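Local coordinates for cytoplasmic export protein 1 (Saccharomyces cerevisiae, PDB 3VWA) that serves the nuclear tRNA export machinery, may collect tRNA from export receptors at the nuclear pore complex and may deliver aminoacylated tRNA to the translation machinery, at residues R457-A462 / A497-T502; T463-S468 / Y482-S487; P506-K511 / G517-L522. All coordinates share one frame; numbering follows the deposited sequence.

Interaction 1. Residues R457-A462 / A497-T502; sequences RSNILA and ANKILT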
ATOM      1  N   ARG A 457       8.864  40.077  -8.187  1.00 25.11           N
ATOM      2  CA  ARG A 457       7.743  39.255  -8.641  1.00 24.54           C
ATOM      3  C   ARG A 457       7.032  39.959  -9.788  1.00 23.01           C
ATOM      4  O   ARG A 457       6.704  39.336 -10.821  1.00 20.73           O
ATOM      5  CB  ARG A 457       6.796  38.987  -7.485  1.00 24.03           C
ATOM      6  CG  ARG A 457       5.639  38.073  -7.783  1.00 22.11           C
ATOM      7  CD  ARG A 457       4.746  38.041  -6.555  1.00 30.14           C
ATOM      8  NE  ARG A 457       3.904  39.255  -6.403  1.00 31.35           N
ATOM      9  CZ  ARG A 457       3.236  39.527  -5.287  1.00 30.63           C
ATOM     10  NH1 ARG A 457       3.342  38.688  -4.274  1.00 31.45           N
ATOM     11  NH2 ARG A 457       2.483  40.625  -5.177  1.00 27.69           N
ATOM     12  N   SER A 458       6.757  41.251  -9.564  1.00 25.01           N
ATOM     13  CA  SER A 458       6.194  42.145 -10.609  1.00 27.61           C
ATOM     14  C   SER A 458       6.999  42.173 -11.886  1.00 26.28           C
ATOM     15  O   SER A 458       6.428  42.090 -12.983  1.00 24.66           O
ATOM     16  CB  SER A 458       6.000  43.577 -10.094  1.00 25.88           C
ATOM     17  OG  SER A 458       4.884  43.613  -9.219  1.00 24.71           O
ATOM     18  N   ASN A 459       8.316  42.307 -11.770  1.00 27.18           N
ATOM     19  CA  ASN A 459       9.193  42.265 -12.978  1.00 27.90           C
ATOM     20  C   ASN A 459       9.142  40.934 -13.707  1.00 25.45           C
ATOM     21  O   ASN A 459       9.081  40.893 -14.895  1.00 26.98           O
ATOM     22  CB  ASN A 459      10.661  42.546 -12.603  1.00 34.07           C
ATOM     23  CG  ASN A 459      10.867  43.961 -12.159  1.00 38.15           C
ATOM     24  OD1 ASN A 459      10.005  44.816 -12.409  1.00 45.80           O
ATOM     25  ND2 ASN A 459      12.012  44.240 -11.513  1.00 39.83           N
ATOM     26  N   ILE A 460       9.170  39.852 -12.959  1.00 25.53           N
ATOM     27  CA  ILE A 460       8.942  38.533 -13.509  1.00 28.32           C
ATOM     28  C   ILE A 460       7.630  38.379 -14.271  1.00 27.84           C
ATOM     29  O   ILE A 460       7.594  37.849 -15.390  1.00 23.58           O
ATOM     30  CB  ILE A 460       9.022  37.508 -12.373  1.00 29.14           C
ATOM     31  CG1 ILE A 460      10.484  37.406 -11.905  1.00 26.09           C
ATOM     32  CG2 ILE A 460       8.402  36.174 -12.805  1.00 25.17           C
ATOM     33  CD1 ILE A 460      10.609  36.594 -10.633  1.00 28.80           C
ATOM     34  N   LEU A 461       6.550  38.857 -13.679  1.00 26.40           N
ATOM     35  CA  LEU A 461       5.275  38.729 -14.361  1.00 25.62           C
ATOM     36  C   LEU A 461       5.206  39.611 -15.605  1.00 26.06           C
ATOM     37  O   LEU A 461       4.790  39.134 -16.705  1.00 25.33           O
ATOM     38  CB  LEU A 461       4.103  39.038 -13.401  1.00 21.33           C
ATOM     39  CG  LEU A 461       3.903  37.966 -12.307  1.00 20.67           C
ATOM     40  CD1 LEU A 461       2.980  38.418 -11.172  1.00 16.07           C
ATOM     41  CD2 LEU A 461       3.518  36.592 -12.895  1.00 19.66           C
ATOM     42  N   ALA A 462       5.592  40.888 -15.451  1.00 26.91           N
ATOM     43  CA  ALA A 462       5.485  41.838 -16.593  1.00 27.26           C
ATOM     44  C   ALA A 462       6.273  41.326 -17.757  1.00 27.31           C
ATOM     45  O   ALA A 462       5.794  41.379 -18.897  1.00 24.78           O
ATOM     46  CB  ALA A 462       5.914  43.264 -16.250  1.00 24.29           C
ATOM     47  N   ALA A 497       0.437  51.592 -12.749  1.00 24.72           N
ATOM     48  CA  ALA A 497       0.760  52.885 -13.318  1.00 25.66           C
ATOM     49  C   ALA A 497       2.187  53.006 -13.844  1.00 27.79           C
ATOM     50  O   ALA A 497       2.398  53.682 -14.866  1.00 28.35           O
ATOM     51  CB  ALA A 497       0.552  53.937 -12.237  1.00 26.09           C
ATOM     52  N   ASN A 498       3.144  52.393 -13.133  1.00 26.19           N
ATOM     53  CA  ASN A 498       4.570  52.436 -13.501  1.00 31.34           C
ATOM     54  C   ASN A 498       4.778  51.538 -14.706  1.00 30.21           C
ATOM     55  O   ASN A 498       5.729  51.728 -15.427  1.00 27.67           O
ATOM     56  CB  ASN A 498       5.473  51.772 -12.417  1.00 37.87           C
ATOM     57  CG  ASN A 498       5.924  52.720 -11.297  1.00 50.86           C
ATOM     58  OD1 ASN A 498       5.137  53.526 -10.740  1.00 53.25           O
ATOM     59  ND2 ASN A 498       7.226  52.606 -10.938  1.00 48.99           N
ATOM     60  N   LYS A 499       3.971  50.484 -14.852  1.00 29.83           N
ATOM     61  CA  LYS A 499       4.430  49.357 -15.673  1.00 27.72           C
ATOM     62  C   LYS A 499       3.370  48.517 -16.372  1.00 25.83           C
ATOM     63  O   LYS A 499       3.430  48.305 -17.574  1.00 24.51           O
ATOM     64  CB  LYS A 499       5.279  48.433 -14.777  1.00 32.81           C
ATOM     65  CG  LYS A 499       5.843  47.205 -15.485  1.00 35.83           C
ATOM     66  CD  LYS A 499       6.717  46.419 -14.522  1.00 44.38           C
ATOM     67  CE  LYS A 499       8.020  47.176 -14.235  1.00 48.60           C
ATOM     68  NZ  LYS A 499       9.130  46.188 -14.156  1.00 46.56           N
ATOM     69  N   ILE A 500       2.401  47.999 -15.619  1.00 24.91           N
ATOM     70  CA  ILE A 500       1.440  46.995 -16.177  1.00 22.70           C
ATOM     71  C   ILE A 500       0.505  47.543 -17.286  1.00 25.47           C
ATOM     72  O   ILE A 500       0.129  46.790 -18.248  1.00 21.56           O
ATOM     73  CB  ILE A 500       0.608  46.345 -15.020  1.00 24.25           C
ATOM     74  CG1 ILE A 500       1.529  45.860 -13.888  1.00 24.42           C
ATOM     75  CG2 ILE A 500      -0.202  45.184 -15.504  1.00 24.15           C
ATOM     76  CD1 ILE A 500       2.644  44.971 -14.388  1.00 20.20           C
ATOM     77  N   LEU A 501       0.128  48.831 -17.202  1.00 23.13           N
ATOM     78  CA  LEU A 501      -0.754  49.410 -18.257  1.00 24.66           C
ATOM     79  C   LEU A 501      -0.237  49.217 -19.667  1.00 24.72           C
ATOM     80  O   LEU A 501      -1.001  48.829 -20.529  1.00 27.61           O
ATOM     81  CB  LEU A 501      -1.037  50.894 -18.055  1.00 26.41           C
ATOM     82  CG  LEU A 501      -1.710  51.282 -16.738  1.00 31.79           C
ATOM     83  CD1 LEU A 501      -1.915  52.786 -16.735  1.00 29.54           C
ATOM     84  CD2 LEU A 501      -3.050  50.537 -16.580  1.00 28.43           C
ATOM     85  N   THR A 502       1.056  49.483 -19.869  1.00 23.64           N
ATOM     86  CA  THR A 502       1.726  49.302 -21.132  1.00 24.04           C
ATOM     87  C   THR A 502       2.144  47.863 -21.469  1.00 25.61           C
ATOM     88  O   THR A 502       2.572  47.586 -22.599  1.00 24.18           O
ATOM     89  CB  THR A 502       2.925  50.279 -21.273  1.00 24.62           C
ATOM     90  OG1 THR A 502       3.730  50.266 -20.086  1.00 27.13           O
ATOM     91  CG2 THR A 502       2.457  51.671 -21.471  1.00 24.25           C
TER
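Ala462 and Ile500 meet where two helices of the HEAT-repeat solenoid run side by side. Segment 497-502 belongs to the repeat HEAT 2. Segment 457-462 lies on helix 454-469, two helices earlier in the chain. The two short helical segments point nearly the same way, with an angle of 18° between them.

The tight part centres on the small side chain of Ala462. Its CB points into the interface, and the CA atoms of Ala462 and Ile500 come within 6.6 Å. Ala462 CB packs against the Lys499 chain, 3.7 Å from CD. It also meets Ile500 CD1 at 4.1 Å, while Val503 adds to the packing on Ala462. Tyr526 of helix 513-536 touches Ile500 and ties this helix to the next.

The other side is looser and more polar. Lys499 has CG anti to its backbone N (chi1 -180°), which starts the chain toward helix 454-469. Bends farther out bring its ammonium to Asn459, and these two side chains cross at about a right angle. Both are partly exposed. The modelled bond from Lys499 NZ to Asn459 OD1 is very short, so its exact geometry is doubtful.

Lys499 lies in a wider, pi-type turn at 497-500. Its carbonyl O accepts a bond of 3.2 Å from Thr502 OG1, which sits above the carbonyl plane.

Interaction 2. Residues T463-S468 / Y482-S487; sequences TAFTKS and YGLEKS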
ATOM      1  N   THR A 463       7.489  40.837 -17.478  1.00 28.42           N
ATOM      2  CA  THR A 463       8.363  40.321 -18.549  1.00 25.48           C
ATOM      3  C   THR A 463       7.768  39.068 -19.256  1.00 24.21           C
ATOM      4  O   THR A 463       7.831  38.926 -20.478  1.00 24.58           O
ATOM      5  CB  THR A 463       9.763  39.923 -18.014  1.00 27.23           C
ATOM      6  OG1 THR A 463      10.342  40.993 -17.247  1.00 29.26           O
ATOM      7  CG2 THR A 463      10.696  39.536 -19.177  1.00 26.91           C
ATOM      8  N   ALA A 464       7.255  38.138 -18.474  1.00 24.38           N
ATOM      9  CA  ALA A 464       6.702  36.916 -19.032  1.00 25.99           C
ATOM     10  C   ALA A 464       5.453  37.213 -19.861  1.00 27.59           C
ATOM     11  O   ALA A 464       5.257  36.608 -20.925  1.00 25.94           O
ATOM     12  CB  ALA A 464       6.384  35.930 -17.907  1.00 22.93           C
ATOM     13  N   PHE A 465       4.601  38.126 -19.377  1.00 25.45           N
ATOM     14  CA  PHE A 465       3.378  38.479 -20.113  1.00 25.74           C
ATOM     15  C   PHE A 465       3.652  39.277 -21.405  1.00 26.51           C
ATOM     16  O   PHE A 465       2.999  39.088 -22.427  1.00 26.99           O
ATOM     17  CB  PHE A 465       2.448  39.305 -19.218  1.00 25.65           C
ATOM     18  CG  PHE A 465       1.848  38.547 -18.062  1.00 27.11           C
ATOM     19  CD1 PHE A 465       1.389  37.240 -18.208  1.00 28.96           C
ATOM     20  CD2 PHE A 465       1.683  39.165 -16.837  1.00 27.81           C
ATOM     21  CE1 PHE A 465       0.805  36.551 -17.137  1.00 28.42           C
ATOM     22  CE2 PHE A 465       1.090  38.493 -15.788  1.00 27.50           C
ATOM     23  CZ  PHE A 465       0.654  37.185 -15.935  1.00 26.76           C
ATOM     24  N   THR A 466       4.598  40.191 -21.352  1.00 26.33           N
ATOM     25  CA  THR A 466       5.050  40.952 -22.533  1.00 28.55           C
ATOM     26  C   THR A 466       5.556  40.008 -23.642  1.00 32.53           C
ATOM     27  O   THR A 466       5.145  40.129 -24.809  1.00 32.46           O
ATOM     28  CB  THR A 466       6.194  41.884 -22.115  1.00 30.68           C
ATOM     29  OG1 THR A 466       5.697  42.860 -21.186  1.00 28.14           O
ATOM     30  CG2 THR A 466       6.849  42.586 -23.316  1.00 27.94           C
ATOM     31  N   LYS A 467       6.416  39.055 -23.254  1.00 30.04           N
ATOM     32  CA  LYS A 467       6.883  38.003 -24.171  1.00 32.73           C
ATOM     33  C   LYS A 467       5.756  37.229 -24.854  1.00 28.59           C
ATOM     34  O   LYS A 467       5.760  37.080 -26.067  1.00 27.47           O
ATOM     35  CB  LYS A 467       7.839  37.048 -23.431  1.00 35.67           C
ATOM     36  CG  LYS A 467       8.634  36.072 -24.287  1.00 38.35           C
ATOM     37  CD  LYS A 467       9.193  36.666 -25.555  1.00 40.73           C
ATOM     38  CE  LYS A 467      10.390  35.847 -26.019  1.00 45.00           C
ATOM     39  NZ  LYS A 467      10.380  35.708 -27.495  1.00 44.09           N
ATOM     40  N   SER A 468       4.780  36.777 -24.085  1.00 24.84           N
ATOM     41  CA  SER A 468       3.708  35.932 -24.613  1.00 29.09           C
ATOM     42  C   SER A 468       2.780  36.723 -25.542  1.00 28.17           C
ATOM     43  O   SER A 468       2.233  36.170 -26.484  1.00 28.37           O
ATOM     44  CB  SER A 468       2.849  35.288 -23.503  1.00 29.15           C
ATOM     45  OG  SER A 468       3.688  34.627 -22.574  1.00 31.54           O
ATOM     46  N   TYR A 482      -5.069  36.030 -19.752  1.00 28.28           N
ATOM     47  CA  TYR A 482      -5.692  35.271 -18.658  1.00 30.34           C
ATOM     48  C   TYR A 482      -4.917  35.439 -17.335  1.00 29.94           C
ATOM     49  O   TYR A 482      -5.473  35.730 -16.272  1.00 28.17           O
ATOM     50  CB  TYR A 482      -5.751  33.780 -19.023  1.00 31.70           C
ATOM     51  CG  TYR A 482      -6.279  32.889 -17.906  1.00 36.22           C
ATOM     52  CD1 TYR A 482      -7.643  32.913 -17.562  1.00 37.50           C
ATOM     53  CD2 TYR A 482      -5.424  32.016 -17.197  1.00 38.12           C
ATOM     54  CE1 TYR A 482      -8.141  32.109 -16.552  1.00 44.74           C
ATOM     55  CE2 TYR A 482      -5.916  31.200 -16.167  1.00 43.19           C
ATOM     56  CZ  TYR A 482      -7.280  31.256 -15.852  1.00 46.92           C
ATOM     57  OH  TYR A 482      -7.825  30.471 -14.862  1.00 53.42           O
ATOM     58  N   GLY A 483      -3.616  35.211 -17.419  1.00 27.84           N
ATOM     59  CA  GLY A 483      -2.776  35.342 -16.253  1.00 28.30           C
ATOM     60  C   GLY A 483      -2.751  36.753 -15.746  1.00 25.90           C
ATOM     61  O   GLY A 483      -2.570  36.970 -14.551  1.00 29.30           O
ATOM     62  N   LEU A 484      -2.933  37.733 -16.632  1.00 28.70           N
ATOM     63  CA  LEU A 484      -3.029  39.153 -16.183  1.00 26.52           C
ATOM     64  C   LEU A 484      -4.322  39.424 -15.455  1.00 28.66           C
ATOM     65  O   LEU A 484      -4.361  40.213 -14.485  1.00 28.58           O
ATOM     66  CB  LEU A 484      -2.864  40.109 -17.362  1.00 27.87           C
ATOM     67  CG  LEU A 484      -1.435  40.317 -17.892  1.00 25.37           C
ATOM     68  CD1 LEU A 484      -1.395  40.703 -19.365  1.00 24.85           C
ATOM     69  CD2 LEU A 484      -0.872  41.463 -17.068  1.00 23.40           C
ATOM     70  N   GLU A 485      -5.402  38.773 -15.902  1.00 27.54           N
ATOM     71  CA  GLU A 485      -6.682  38.938 -15.201  1.00 30.75           C
ATOM     72  C   GLU A 485      -6.561  38.373 -13.786  1.00 30.63           C
ATOM     73  O   GLU A 485      -6.909  39.025 -12.798  1.00 30.65           O
ATOM     74  CB  GLU A 485      -7.814  38.234 -15.965  1.00 30.43           C
ATOM     75  CG  GLU A 485      -9.200  38.356 -15.331  1.00 33.64           C
ATOM     76  CD  GLU A 485     -10.170  37.369 -15.977  1.00 37.38           C
ATOM     77  OE1 GLU A 485     -10.243  37.306 -17.216  1.00 38.50           O
ATOM     78  OE2 GLU A 485     -10.835  36.628 -15.256  1.00 43.14           O
ATOM     79  N   LYS A 486      -6.029  37.160 -13.694  1.00 28.71           N
ATOM     80  CA  LYS A 486      -5.823  36.562 -12.400  1.00 30.49           C
ATOM     81  C   LYS A 486      -4.755  37.269 -11.573  1.00 28.25           C
ATOM     82  O   LYS A 486      -4.725  37.072 -10.404  1.00 32.39           O
ATOM     83  CB  LYS A 486      -5.494  35.068 -12.494  1.00 28.16           C
ATOM     84  CG  LYS A 486      -6.459  34.233 -13.334  1.00 35.63           C
ATOM     85  CD  LYS A 486      -7.859  34.172 -12.730  1.00 35.57           C
ATOM     86  CE  LYS A 486      -8.563  32.885 -13.158  1.00 38.54           C
ATOM     87  NZ  LYS A 486     -10.019  32.989 -12.904  1.00 41.60           N
ATOM     88  N   SER A 487      -3.898  38.082 -12.161  1.00 26.52           N
ATOM     89  CA  SER A 487      -2.765  38.638 -11.394  1.00 24.23           C
ATOM     90  C   SER A 487      -2.997  39.989 -10.841  1.00 25.07           C
ATOM     91  O   SER A 487      -2.109  40.548 -10.186  1.00 23.65           O
ATOM     92  CB  SER A 487      -1.544  38.735 -12.280  1.00 23.33           C
ATOM     93  OG  SER A 487      -1.074  37.421 -12.438  1.00 21.94           O
TER
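The Phe465 ring lies against Leu484, with the CG of Leu484 over one face. This is a CH-pi contact between two antiparallel neighbours of the HEAT-repeat solenoid, helices 454-469 and 474-487. The CG atom of Leu484 stands 3.7 Å from the centroid of the Phe465 ring, 21° off its normal. The two side chains run alongside each other, pointing in opposite senses. Leu484 CD2 lies over the rim on that same face, 3.4 Å from Phe465 CD2.

Phe465 holds CG anti to its carbonyl carbon (chi1 -68°), and the ring reaches across to the facing helix. Its CZ comes obliquely to the backbone of Gly483, 3.4 Å from the carbonyl C. A side chain on Gly483 would clash with the ring. Ser487 OG lies at the ring edge, near its plane. That hydroxyl is bonded to Gly483 O at 2.6 Å. Val440 and Val503, from helices 433-446 and 493-504, also touch Phe465.

With an alanine in place of the phenylalanine, Leu484 would probably lose its aromatic partner and a gap would open beside Gly483. The contact is buried and rests on shape and dispersion, while the serine hydroxyl met at the ring edge bonds to a carbonyl of its own segment.

Interaction 3. Residues P506-K511 / G517-L522; sequences PGLLDK and GRAKIL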
ATOM      1  N   PRO A 506      -0.899  47.021 -25.546  1.00 27.16           N
ATOM      2  CA  PRO A 506      -0.663  46.593 -26.925  1.00 24.49           C
ATOM      3  C   PRO A 506      -1.665  45.564 -27.480  1.00 26.42           C
ATOM      4  O   PRO A 506      -1.917  45.504 -28.699  1.00 27.09           O
ATOM      5  CB  PRO A 506       0.767  46.025 -26.863  1.00 26.24           C
ATOM      6  CG  PRO A 506       1.426  46.914 -25.833  1.00 27.26           C
ATOM      7  CD  PRO A 506       0.351  47.156 -24.785  1.00 22.75           C
ATOM      8  N   GLY A 507      -2.206  44.733 -26.597  1.00 25.80           N
ATOM      9  CA  GLY A 507      -3.133  43.687 -26.983  1.00 26.58           C
ATOM     10  C   GLY A 507      -4.456  44.269 -27.480  1.00 27.42           C
ATOM     11  O   GLY A 507      -5.182  43.621 -28.270  1.00 23.86           O
ATOM     12  N   LEU A 508      -4.753  45.471 -27.004  1.00 26.85           N
ATOM     13  CA  LEU A 508      -5.812  46.317 -27.563  1.00 31.40           C
ATOM     14  C   LEU A 508      -5.674  46.493 -29.068  1.00 31.62           C
ATOM     15  O   LEU A 508      -6.695  46.675 -29.777  1.00 28.44           O
ATOM     16  CB  LEU A 508      -5.725  47.695 -26.941  1.00 31.17           C
ATOM     17  CG  LEU A 508      -6.680  48.220 -25.874  1.00 37.38           C
ATOM     18  CD1 LEU A 508      -7.297  47.163 -24.996  1.00 33.85           C
ATOM     19  CD2 LEU A 508      -5.903  49.231 -25.033  1.00 38.54           C
ATOM     20  N   LEU A 509      -4.433  46.407 -29.553  1.00 27.23           N
ATOM     21  CA  LEU A 509      -4.186  46.630 -30.972  1.00 31.76           C
ATOM     22  C   LEU A 509      -3.791  45.395 -31.790  1.00 32.37           C
ATOM     23  O   LEU A 509      -3.272  45.511 -32.920  1.00 28.82           O
ATOM     24  CB  LEU A 509      -3.158  47.737 -31.171  1.00 31.92           C
ATOM     25  CG  LEU A 509      -3.530  49.040 -30.478  1.00 31.62           C
ATOM     26  CD1 LEU A 509      -2.310  49.906 -30.627  1.00 28.74           C
ATOM     27  CD2 LEU A 509      -4.781  49.667 -31.117  1.00 30.95           C
ATOM     28  N   ASP A 510      -4.047  44.229 -31.208  1.00 31.34           N
ATOM     29  CA  ASP A 510      -3.650  42.949 -31.748  1.00 33.68           C
ATOM     30  C   ASP A 510      -4.446  42.679 -33.034  1.00 34.31           C
ATOM     31  O   ASP A 510      -5.583  43.127 -33.151  1.00 31.84           O
ATOM     32  CB  ASP A 510      -4.020  41.903 -30.721  1.00 31.28           C
ATOM     33  CG  ASP A 510      -3.309  40.582 -30.930  1.00 33.90           C
ATOM     34  OD1 ASP A 510      -3.914  39.690 -31.578  1.00 32.49           O
ATOM     35  OD2 ASP A 510      -2.174  40.409 -30.402  1.00 33.77           O
ATOM     36  N   LYS A 511      -3.854  41.932 -33.957  1.00 35.45           N
ATOM     37  CA  LYS A 511      -4.538  41.524 -35.216  1.00 40.01           C
ATOM     38  C   LYS A 511      -5.691  40.571 -34.976  1.00 40.75           C
ATOM     39  O   LYS A 511      -6.572  40.444 -35.816  1.00 43.02           O
ATOM     40  CB  LYS A 511      -3.572  40.854 -36.183  1.00 40.83           C
ATOM     41  CG  LYS A 511      -2.353  41.697 -36.535  1.00 50.36           C
ATOM     42  CD  LYS A 511      -1.126  40.844 -36.839  1.00 54.90           C
ATOM     43  CE  LYS A 511       0.169  41.577 -36.470  1.00 55.51           C
ATOM     44  NZ  LYS A 511       1.365  40.713 -36.675  1.00 56.65           N
ATOM     45  N   GLY A 517     -10.593  41.961 -28.154  1.00 30.26           N
ATOM     46  CA  GLY A 517     -11.842  42.002 -27.329  1.00 25.82           C
ATOM     47  C   GLY A 517     -11.517  41.707 -25.857  1.00 25.04           C
ATOM     48  O   GLY A 517     -11.960  42.411 -24.931  1.00 22.89           O
ATOM     49  N   ARG A 518     -10.741  40.649 -25.613  1.00 26.82           N
ATOM     50  CA  ARG A 518     -10.370  40.347 -24.207  1.00 27.55           C
ATOM     51  C   ARG A 518      -9.454  41.385 -23.617  1.00 25.88           C
ATOM     52  O   ARG A 518      -9.567  41.679 -22.458  1.00 26.56           O
ATOM     53  CB  ARG A 518      -9.786  38.946 -24.028  1.00 33.25           C
ATOM     54  CG  ARG A 518     -10.695  37.884 -24.655  1.00 39.76           C
ATOM     55  CD  ARG A 518     -10.148  36.491 -24.453  1.00 39.03           C
ATOM     56  NE  ARG A 518     -11.152  35.512 -24.846  1.00 44.49           N
ATOM     57  CZ  ARG A 518     -11.071  34.229 -24.547  1.00 43.79           C
ATOM     58  NH1 ARG A 518     -10.030  33.791 -23.869  1.00 46.53           N
ATOM     59  NH2 ARG A 518     -12.019  33.393 -24.935  1.00 45.29           N
ATOM     60  N   ALA A 519      -8.573  41.979 -24.419  1.00 27.55           N
ATOM     61  CA  ALA A 519      -7.596  42.905 -23.851  1.00 26.72           C
ATOM     62  C   ALA A 519      -8.323  44.143 -23.385  1.00 30.90           C
ATOM     63  O   ALA A 519      -7.910  44.784 -22.418  1.00 27.72           O
ATOM     64  CB  ALA A 519      -6.551  43.288 -24.875  1.00 23.51           C
ATOM     65  N   LYS A 520      -9.346  44.546 -24.144  1.00 32.52           N
ATOM     66  CA  LYS A 520     -10.103  45.752 -23.790  1.00 34.05           C
ATOM     67  C   LYS A 520     -10.787  45.591 -22.414  1.00 31.06           C
ATOM     68  O   LYS A 520     -10.777  46.501 -21.587  1.00 29.45           O
ATOM     69  CB  LYS A 520     -11.127  46.128 -24.875  1.00 37.00           C
ATOM     70  CG  LYS A 520     -11.904  47.390 -24.523  1.00 40.16           C
ATOM     71  CD  LYS A 520     -12.548  48.050 -25.742  1.00 44.79           C
ATOM     72  CE  LYS A 520     -14.053  47.881 -25.703  1.00 43.70           C
ATOM     73  NZ  LYS A 520     -14.656  48.702 -24.622  1.00 42.49           N
ATOM     74  N   ILE A 521     -11.322  44.405 -22.164  1.00 31.37           N
ATOM     75  CA  ILE A 521     -12.076  44.173 -20.954  1.00 31.83           C
ATOM     76  C   ILE A 521     -11.093  44.133 -19.779  1.00 30.63           C
ATOM     77  O   ILE A 521     -11.343  44.656 -18.736  1.00 31.43           O
ATOM     78  CB  ILE A 521     -12.926  42.890 -21.080  1.00 32.46           C
ATOM     79  CG1 ILE A 521     -14.009  43.041 -22.170  1.00 34.97           C
ATOM     80  CG2 ILE A 521     -13.592  42.572 -19.753  1.00 34.03           C
ATOM     81  CD1 ILE A 521     -14.737  41.719 -22.542  1.00 34.10           C
ATOM     82  N   LEU A 522      -9.941  43.531 -19.998  1.00 32.34           N
ATOM     83  CA  LEU A 522      -8.897  43.436 -19.008  1.00 29.45           C
ATOM     84  C   LEU A 522      -8.350  44.796 -18.650  1.00 25.85           C
ATOM     85  O   LEU A 522      -8.245  45.170 -17.481  1.00 23.74           O
ATOM     86  CB  LEU A 522      -7.800  42.612 -19.662  1.00 29.87           C
ATOM     87  CG  LEU A 522      -6.848  41.731 -18.859  1.00 31.01           C
ATOM     88  CD1 LEU A 522      -5.419  41.964 -19.337  1.00 27.51           C
ATOM     89  CD2 LEU A 522      -7.017  41.688 -17.342  1.00 26.67           C
TER
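The turn between the two helices of the repeat HEAT 2 packs back onto the second of them here. Segment 506-511 follows helix 493-504, and segment 517-522 lies on helix 513-536. Gly507 and Leu508 meet Ala519 and Lys520.

Ala519 CB points at the turn and sits against the peptide link between Gly507 and Leu508. It is 3.5 Å from Gly507 C and equally far from Leu508 N. A side chain on Gly507 would point toward Ala519 and be tight against its methyl group. The small residues thus let the turn lie close to the helix. Ala519 and Gly507 are both buried, whereas Lys520 is exposed and carries its amine away from the turn.

The turn is held by short-range backbone bonds. Leu509 N bonds to Pro506 O at 2.8 Å, and Asp510 N bonds to Gly507 O at 3.2 Å. Asp510 then fixes the exit from the turn. Its OD1 bonds to Ser512 N and makes a salt bridge with Arg477 of helix 474-487. Asp510, Val515 and Arg516 fit the spacing of the aspartate, valine and arginine of the HEAT consensus.

Leu508 carries the remaining packing, and Phe523 touches it too. Its first two torsions are off the usual staggered positions (chi1 -105°, chi2 28°). They bring one methyl over the backbone of the helix. This leaves Leu508 CD1 only 3.4 Å from Lys520 CA, tighter than usual van der Waals contact.

How the interactions relate
Helix 454-469 comes first and serves two contacts. Its 463-468 part pairs with 482-487 on the following helix, so interaction 2 closes a short loop between neighbours. Its 457-462 part pairs with 497-502, one helix farther on. Interaction 1 therefore closes a longer loop that encloses interaction 2. Interaction 3 comes after both in series and joins the turn at 506-511 to helix 513-536. Interactions 1 and 2 touch where Ile500 packs on Leu484. Interactions 2 and 3 touch where Leu522 packs on Leu484 and Glu485. Together they bind four consecutive helices near the C-terminal end of the modelled HEAT-repeat region.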